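PDB 7MY4: sperm autoantigenic protein 17 from Danio rerio, which probably dimerises and docks A-kinase anchoring proteins through a domain related to that of the type II regulatory subunits of protein kinase A. Local coordinates for residues Arg27-Glu32 and Ala38-Val43; Lys50-Glu53 and Asp58-Glu61. One frame throughout, in Å; residues are numbered along the deposited sequence.

Contact 1: Arg27-Glu32 and Ala38-Val43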
ATOM      1  N   ARG A  27      -5.722  -7.875   9.757  1.00  5.47           N
ATOM      2  CA  ARG A  27      -5.468  -7.552  11.153  1.00  5.64           C
ATOM      3  C   ARG A  27      -6.056  -6.200  11.523  1.00  5.65           C
ATOM      4  O   ARG A  27      -6.532  -6.020  12.651  1.00  5.80           O
ATOM      5  CB  ARG A  27      -3.976  -7.614  11.423  1.00  6.75           C
ATOM      6  CG  ARG A  27      -3.526  -9.060  11.436  1.00 10.92           C
ATOM      7  CD  ARG A  27      -2.208  -9.221  12.073  1.00 17.16           C
ATOM      8  NE  ARG A  27      -1.614 -10.553  12.005  1.00 10.70           N
ATOM      9  CZ  ARG A  27      -1.751 -11.503  12.928  1.00 16.00           C
ATOM     10  NH1 ARG A  27      -2.505 -11.320  14.011  1.00 12.16           N
ATOM     11  NH2 ARG A  27      -1.108 -12.655  12.781  1.00 16.69           N
ATOM     12  N   GLU A  28      -6.051  -5.235  10.599  0.62  5.52           N
ATOM     13  CA  GLU A  28      -6.633  -3.942  10.955  0.62  6.23           C
ATOM     14  C   GLU A  28      -8.160  -4.013  10.993  0.62  5.75           C
ATOM     15  O   GLU A  28      -8.787  -3.382  11.854  0.62  5.97           O
ATOM     16  CB  GLU A  28      -6.149  -2.845  10.007  0.62  8.35           C
ATOM     17  CG  GLU A  28      -4.682  -2.471  10.209  0.62  8.64           C
ATOM     18  CD  GLU A  28      -4.331  -2.139  11.650  0.62 15.92           C
ATOM     19  OE1 GLU A  28      -4.935  -1.189  12.211  0.62 18.89           O
ATOM     20  OE2 GLU A  28      -3.470  -2.850  12.235  0.62 20.93           O
ATOM     21  N   VAL A  29      -8.776  -4.805  10.107  1.00  5.59           N
ATOM     22  CA  VAL A  29     -10.219  -5.055  10.219  1.00  5.47           C
ATOM     23  C   VAL A  29     -10.569  -5.679  11.569  1.00  6.16           C
ATOM     24  O   VAL A  29     -11.541  -5.283  12.238  1.00  5.79           O
ATOM     25  CB  VAL A  29     -10.675  -5.957   9.059  1.00  5.37           C
ATOM     26  CG1 VAL A  29     -12.078  -6.481   9.304  1.00  6.66           C
ATOM     27  CG2 VAL A  29     -10.621  -5.185   7.728  1.00  5.21           C
ATOM     28  N   LEU A  30      -9.785  -6.649  12.000  1.00  5.72           N
ATOM     29  CA  LEU A  30     -10.073  -7.266  13.288  1.00  5.92           C
ATOM     30  C   LEU A  30      -9.878  -6.274  14.433  1.00  6.09           C
ATOM     31  O   LEU A  30     -10.612  -6.314  15.420  1.00  7.05           O
ATOM     32  CB  LEU A  30      -9.192  -8.494  13.486  1.00  5.95           C
ATOM     33  CG  LEU A  30      -9.470  -9.660  12.538  1.00  5.85           C
ATOM     34  CD1 LEU A  30      -8.384 -10.740  12.679  1.00  7.65           C
ATOM     35  CD2 LEU A  30     -10.848 -10.278  12.800  1.00  5.94           C
ATOM     36  N   ARG A  31      -8.861  -5.424  14.347  1.00  6.05           N
ATOM     37  CA  ARG A  31      -8.571  -4.458  15.408  1.00  6.23           C
ATOM     38  C   ARG A  31      -9.659  -3.403  15.535  1.00  9.16           C
ATOM     39  O   ARG A  31      -9.948  -2.922  16.643  1.00  8.32           O
ATOM     40  CB  ARG A  31      -7.228  -3.791  15.090  1.00  6.44           C
ATOM     41  CG  ARG A  31      -6.715  -2.870  16.163  1.00  9.28           C
ATOM     42  CD  ARG A  31      -5.475  -2.071  15.709  1.00 16.55           C
ATOM     43  NE  ARG A  31      -4.933  -1.456  16.916  1.00 19.77           N
ATOM     44  CZ  ARG A  31      -5.393  -0.339  17.478  1.00 54.95           C
ATOM     45  NH1 ARG A  31      -6.380   0.343  16.901  1.00 28.16           N
ATOM     46  NH2 ARG A  31      -4.858   0.104  18.621  1.00 48.16           N
ATOM     47  N   GLU A  32     -10.251  -2.988  14.420  0.50  6.12           N
ATOM     48  CA  GLU A  32     -11.168  -1.864  14.404  0.50  7.62           C
ATOM     49  C   GLU A  32     -12.620  -2.304  14.470  0.50  7.59           C
ATOM     50  O   GLU A  32     -13.461  -1.506  14.938  0.50 11.56           O
ATOM     51  CB  GLU A  32     -10.967  -1.029  13.133  0.50  9.71           C
ATOM     52  CG  GLU A  32     -11.980   0.076  12.950  0.50 11.13           C
ATOM     53  CD  GLU A  32     -11.900   1.113  14.036  0.50 26.77           C
ATOM     54  OE1 GLU A  32     -10.825   1.287  14.621  0.50 23.78           O
ATOM     55  OE2 GLU A  32     -12.914   1.772  14.307  0.50 17.70           O
ATOM     56  N   ALA A  38     -16.018  -3.111   3.597  1.00  6.98           N
ATOM     57  CA  ALA A  38     -15.507  -2.670   2.298  1.00  5.19           C
ATOM     58  C   ALA A  38     -15.116  -1.208   2.320  1.00  6.02           C
ATOM     59  O   ALA A  38     -14.101  -0.827   1.715  1.00  7.44           O
ATOM     60  CB  ALA A  38     -16.526  -2.943   1.182  1.00  9.80           C
ATOM     61  N   THR A  39     -15.898  -0.363   2.997  1.00  7.37           N
ATOM     62  CA  THR A  39     -15.485   1.032   3.118  1.00  7.13           C
ATOM     63  C   THR A  39     -14.174   1.139   3.878  1.00  8.34           C
ATOM     64  O   THR A  39     -13.270   1.892   3.488  1.00  8.53           O
ATOM     65  CB  THR A  39     -16.576   1.851   3.788  1.00  9.99           C
ATOM     66  OG1 THR A  39     -17.673   1.978   2.867  1.00 11.08           O
ATOM     67  CG2 THR A  39     -16.067   3.242   4.126  1.00 16.61           C
ATOM     68  N   PHE A  40     -14.041   0.366   4.957  1.00  7.76           N
ATOM     69  CA  PHE A  40     -12.802   0.367   5.735  1.00  9.81           C
ATOM     70  C   PHE A  40     -11.613  -0.082   4.888  1.00  6.96           C
ATOM     71  O   PHE A  40     -10.501   0.457   5.015  1.00  7.19           O
ATOM     72  CB  PHE A  40     -12.976  -0.555   6.950  1.00  6.98           C
ATOM     73  CG  PHE A  40     -11.786  -0.591   7.852  1.00  6.85           C
ATOM     74  CD1 PHE A  40     -10.765  -1.498   7.621  1.00  8.56           C
ATOM     75  CD2 PHE A  40     -11.686   0.279   8.902  1.00 13.38           C
ATOM     76  CE1 PHE A  40      -9.660  -1.527   8.436  1.00 11.22           C
ATOM     77  CE2 PHE A  40     -10.572   0.258   9.719  1.00 16.28           C
ATOM     78  CZ  PHE A  40      -9.567  -0.651   9.476  1.00 13.04           C
ATOM     79  N   ALA A  41     -11.819  -1.095   4.046  1.00  5.83           N
ATOM     80  CA  ALA A  41     -10.735  -1.599   3.209  1.00  7.25           C
ATOM     81  C   ALA A  41     -10.265  -0.536   2.228  1.00  5.99           C
ATOM     82  O   ALA A  41      -9.066  -0.406   1.958  1.00  7.11           O
ATOM     83  CB  ALA A  41     -11.174  -2.862   2.477  1.00  8.11           C
ATOM     84  N   ALA A  42     -11.191   0.231   1.667  1.00  6.73           N
ATOM     85  CA  ALA A  42     -10.760   1.270   0.741  1.00  7.51           C
ATOM     86  C   ALA A  42      -9.933   2.311   1.477  1.00 10.26           C
ATOM     87  O   ALA A  42      -8.915   2.797   0.957  1.00  9.94           O
ATOM     88  CB  ALA A  42     -11.977   1.900   0.072  1.00  9.11           C
ATOM     89  N   VAL A  43     -10.340   2.655   2.700  1.00  9.61           N
ATOM     90  CA  VAL A  43      -9.565   3.605   3.492  1.00  8.58           C
ATOM     91  C   VAL A  43      -8.215   3.018   3.872  1.00 10.35           C
ATOM     92  O   VAL A  43      -7.193   3.715   3.841  1.00  8.48           O
ATOM     93  CB  VAL A  43     -10.348   4.039   4.729  1.00 12.87           C
ATOM     94  CG1 VAL A  43      -9.445   4.921   5.613  1.00 14.03           C
ATOM     95  CG2 VAL A  43     -11.624   4.756   4.306  1.00 14.35           C
TER

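Contact 2: Lys50-Glu53 and Asp58-Glu61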
ATOM      1  N   LYS A  50      -0.558   6.289   1.043  1.00  8.64           N
ATOM      2  CA  LYS A  50       0.016   7.560   1.496  1.00 10.94           C
ATOM      3  C   LYS A  50       1.291   7.321   2.293  1.00  9.42           C
ATOM      4  O   LYS A  50       2.294   8.030   2.115  1.00 12.06           O
ATOM      5  CB  LYS A  50      -1.007   8.313   2.336  1.00 14.80           C
ATOM      6  CG  LYS A  50      -0.557   9.693   2.797  1.00 25.15           C
ATOM      7  CD  LYS A  50      -1.589  10.352   3.731  1.00 52.20           C
ATOM      8  CE  LYS A  50      -3.042  10.196   3.280  1.00 60.36           C
ATOM      9  NZ  LYS A  50      -4.007  10.711   4.304  1.00 69.65           N
ATOM     10  N   ALA A  51       1.291   6.293   3.145  1.00  7.79           N
ATOM     11  CA  ALA A  51       2.482   5.977   3.918  1.00  8.14           C
ATOM     12  C   ALA A  51       3.622   5.551   3.007  1.00  9.90           C
ATOM     13  O   ALA A  51       4.781   5.927   3.221  1.00 10.47           O
ATOM     14  CB  ALA A  51       2.186   4.881   4.937  1.00 12.66           C
ATOM     15  N   ARG A  52       3.312   4.739   2.000  1.00  9.32           N
ATOM     16  CA  ARG A  52       4.344   4.324   1.053  1.00  7.64           C
ATOM     17  C   ARG A  52       4.910   5.529   0.316  1.00  8.04           C
ATOM     18  O   ARG A  52       6.135   5.661   0.167  1.00  9.35           O
ATOM     19  CB  ARG A  52       3.780   3.310   0.070  1.00  8.39           C
ATOM     20  CG  ARG A  52       4.870   2.680  -0.795  1.00  9.78           C
ATOM     21  CD  ARG A  52       4.301   1.809  -1.904  1.00  7.87           C
ATOM     22  NE  ARG A  52       3.594   2.565  -2.937  1.00  7.65           N
ATOM     23  CZ  ARG A  52       2.886   2.010  -3.911  1.00  7.08           C
ATOM     24  NH1 ARG A  52       2.833   0.676  -4.028  1.00 10.22           N
ATOM     25  NH2 ARG A  52       2.261   2.772  -4.799  1.00  9.50           N
ATOM     26  N   GLU A  53       4.035   6.422  -0.142  0.53  7.07           N
ATOM     27  CA  GLU A  53       4.482   7.628  -0.829  0.53  8.79           C
ATOM     28  C   GLU A  53       5.416   8.451   0.050  0.53  9.57           C
ATOM     29  O   GLU A  53       6.477   8.905  -0.395  0.53  8.05           O
ATOM     30  CB  GLU A  53       3.260   8.451  -1.236  0.53 11.18           C
ATOM     31  CG  GLU A  53       3.557   9.827  -1.812  0.53 13.80           C
ATOM     32  CD  GLU A  53       2.294  10.664  -1.992  0.53 25.97           C
ATOM     33  OE1 GLU A  53       1.187  10.170  -1.678  0.53 26.55           O
ATOM     34  OE2 GLU A  53       2.414  11.821  -2.438  0.53 32.44           O
ATOM     35  N   ASP A  58       7.231   4.543  -3.360  1.00  7.10           N
ATOM     36  CA  ASP A  58       6.431   4.363  -4.566  1.00  7.08           C
ATOM     37  C   ASP A  58       7.307   3.794  -5.672  1.00  6.99           C
ATOM     38  O   ASP A  58       8.463   4.210  -5.822  1.00  7.76           O
ATOM     39  CB  ASP A  58       5.843   5.679  -5.058  1.00  9.38           C
ATOM     40  CG  ASP A  58       4.636   6.096  -4.304  1.00 10.68           C
ATOM     41  OD1 ASP A  58       4.131   5.304  -3.471  1.00 10.00           O
ATOM     42  OD2 ASP A  58       4.186   7.241  -4.557  1.00 13.47           O
ATOM     43  N   PRO A  59       6.792   2.861  -6.479  1.00  7.46           N
ATOM     44  CA  PRO A  59       7.587   2.318  -7.589  1.00  9.99           C
ATOM     45  C   PRO A  59       8.031   3.416  -8.542  1.00 10.25           C
ATOM     46  O   PRO A  59       7.278   4.340  -8.848  1.00 12.02           O
ATOM     47  CB  PRO A  59       6.635   1.335  -8.278  1.00 15.01           C
ATOM     48  CG  PRO A  59       5.507   1.096  -7.329  1.00 19.45           C
ATOM     49  CD  PRO A  59       5.467   2.228  -6.332  1.00 11.50           C
ATOM     50  N   ALA A  60       9.279   3.312  -8.984  1.00 11.29           N
ATOM     51  CA  ALA A  60       9.823   4.253  -9.947  1.00 14.41           C
ATOM     52  C   ALA A  60       9.127   4.050 -11.277  1.00 15.63           C
ATOM     53  O   ALA A  60       9.016   2.928 -11.763  1.00 18.70           O
ATOM     54  CB  ALA A  60      11.327   4.046 -10.112  1.00 17.99           C
ATOM     55  N   GLU A  61       8.678   5.125 -11.875  1.00 19.44           N
ATOM     56  CA  GLU A  61       8.032   5.061 -13.178  1.00 24.79           C
ATOM     57  C   GLU A  61       9.008   5.743 -14.133  1.00 16.60           C
ATOM     58  O   GLU A  61       9.030   6.970 -14.227  1.00 23.76           O
ATOM     59  CB  GLU A  61       6.690   5.746 -13.121  1.00 28.88           C
ATOM     60  CG  GLU A  61       5.688   5.027 -12.205  1.00 32.24           C
ATOM     61  CD  GLU A  61       4.329   5.720 -12.163  1.00 69.22           C
ATOM     62  OE1 GLU A  61       4.197   6.812 -12.764  1.00 69.88           O
ATOM     63  OE2 GLU A  61       3.408   5.186 -11.506  1.00 72.29           O
TER
HETATM   64  O   HOH W   1       1.543   5.485  -3.028  0.97 13.35           O
HETATM   65  O   HOH W   2       7.337   7.546  -2.831  1.00 11.79           O

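Contact 1: Arg27-Glu32 and Ala38-Val43
Phe-40 carries the whole contact from its side, reaching across to Glu-28, Val-29 and Glu-32 on the facing helix. CG of Phe-40 stands anti to the backbone N (chi1 -178°), which carries the ring out from helix 38-43 to the other segment. Two side chains pack tightly on it: Glu-32 CG lies 3.5 Å from Phe-40 CE2, and Val-29 CG2 lies 3.7 Å from Phe-40 CD1, the apolar side-chain pair of the contact. The outer end of the ring meets backbone as well, with Phe-40 CZ 3.7 Å from Glu-28 O, an oxygen already engaged by the helical bond from Glu-32 N. All these approaches to the ring are oblique.

The looser part is Glu-28, whose CB stays 4.1 Å from Phe-40 CE1, and the carboxylate ends of both glutamates. The Glu-32 chain bends at chi2, and the carboxylate then turns off from the ring; both glutamates are modelled in two conformers, so their ends are less certain. No hydrogen bond crosses, and the interface is at the surface.

In the fold, Phe-40 bridges helices 18-32 and 37-55; the axes of segments 27-32 and 38-43 approach to 10.7 Å, with 124° between their directions, a splayed helix-turn-helix hairpin without strands.

Contact 2: Lys50-Glu53 and Asp58-Glu61
Arg-52 and Asp-58 form a salt bridge in which a single carboxylate oxygen does most of the work. Arg-52 NE donates to Asp-58 OD1 at 2.8 Å, with an N-H...O angle of 157°. The donor approaches from the anti side of OD1, slightly out of the carboxylate plane, while the guanidinium and carboxylate planes stand almost perpendicular (87°), which does not suit a two-oxygen, bidentate pairing. NE and NH2 of Arg-52 converge instead on the same Asp-58 OD1, NH2 through a weak bond of 3.4 Å. Water 1 donates to Asp-58 OD1 at 2.6 Å and also accepts a weak bond from Arg-52 NH2, closing a small triangle of Arg-52 NH2, water and Asp-58 OD1.

The guanidinium is turned into place by the bend at chi3 of Arg-52 (68°), and Pro-59 lies over one of its faces: Pro-59 CD is 3.5 Å from Arg-52 CZ, above the centre of the plane. With an alanine in place of Arg-52, Asp-58 would probably lose its charged mate, and Pro-59 CD the flat group against which it rests.

Backbone groups are served by water 2. It donates to Glu-53 O at 2.9 Å and accepts from Asp-58 N at 3.1 Å, linking the final turns of the helix to the loop without direct main-chain bonding between these two groups.

Together, a side-chain salt bridge and a water-bridged main-chain link join the end of helix 37-55 to the following loop, where Asp-58 to Ala-60 run on in a polyproline II-like conformation.

In the fold
Helix 37-55 is the common element: contact 1 uses its beginning and contact 2 its last turns, so contact 1 is complete before contact 2 begins along the chain. Their centres are 21 Å apart, and their nearest atoms stay about 8 Å apart. They also differ in chemistry, one being a ring set against a neighbouring helix without hydrogen bonds, the other a charged and hydrated link to a loop. Both segments of contact 1 lie in the sequence range related to type II PKA regulatory subunits, as does 50-53. In such domains paired helices build the dimer and the anchoring-protein groove, but this single-chain assembly contains neither partner.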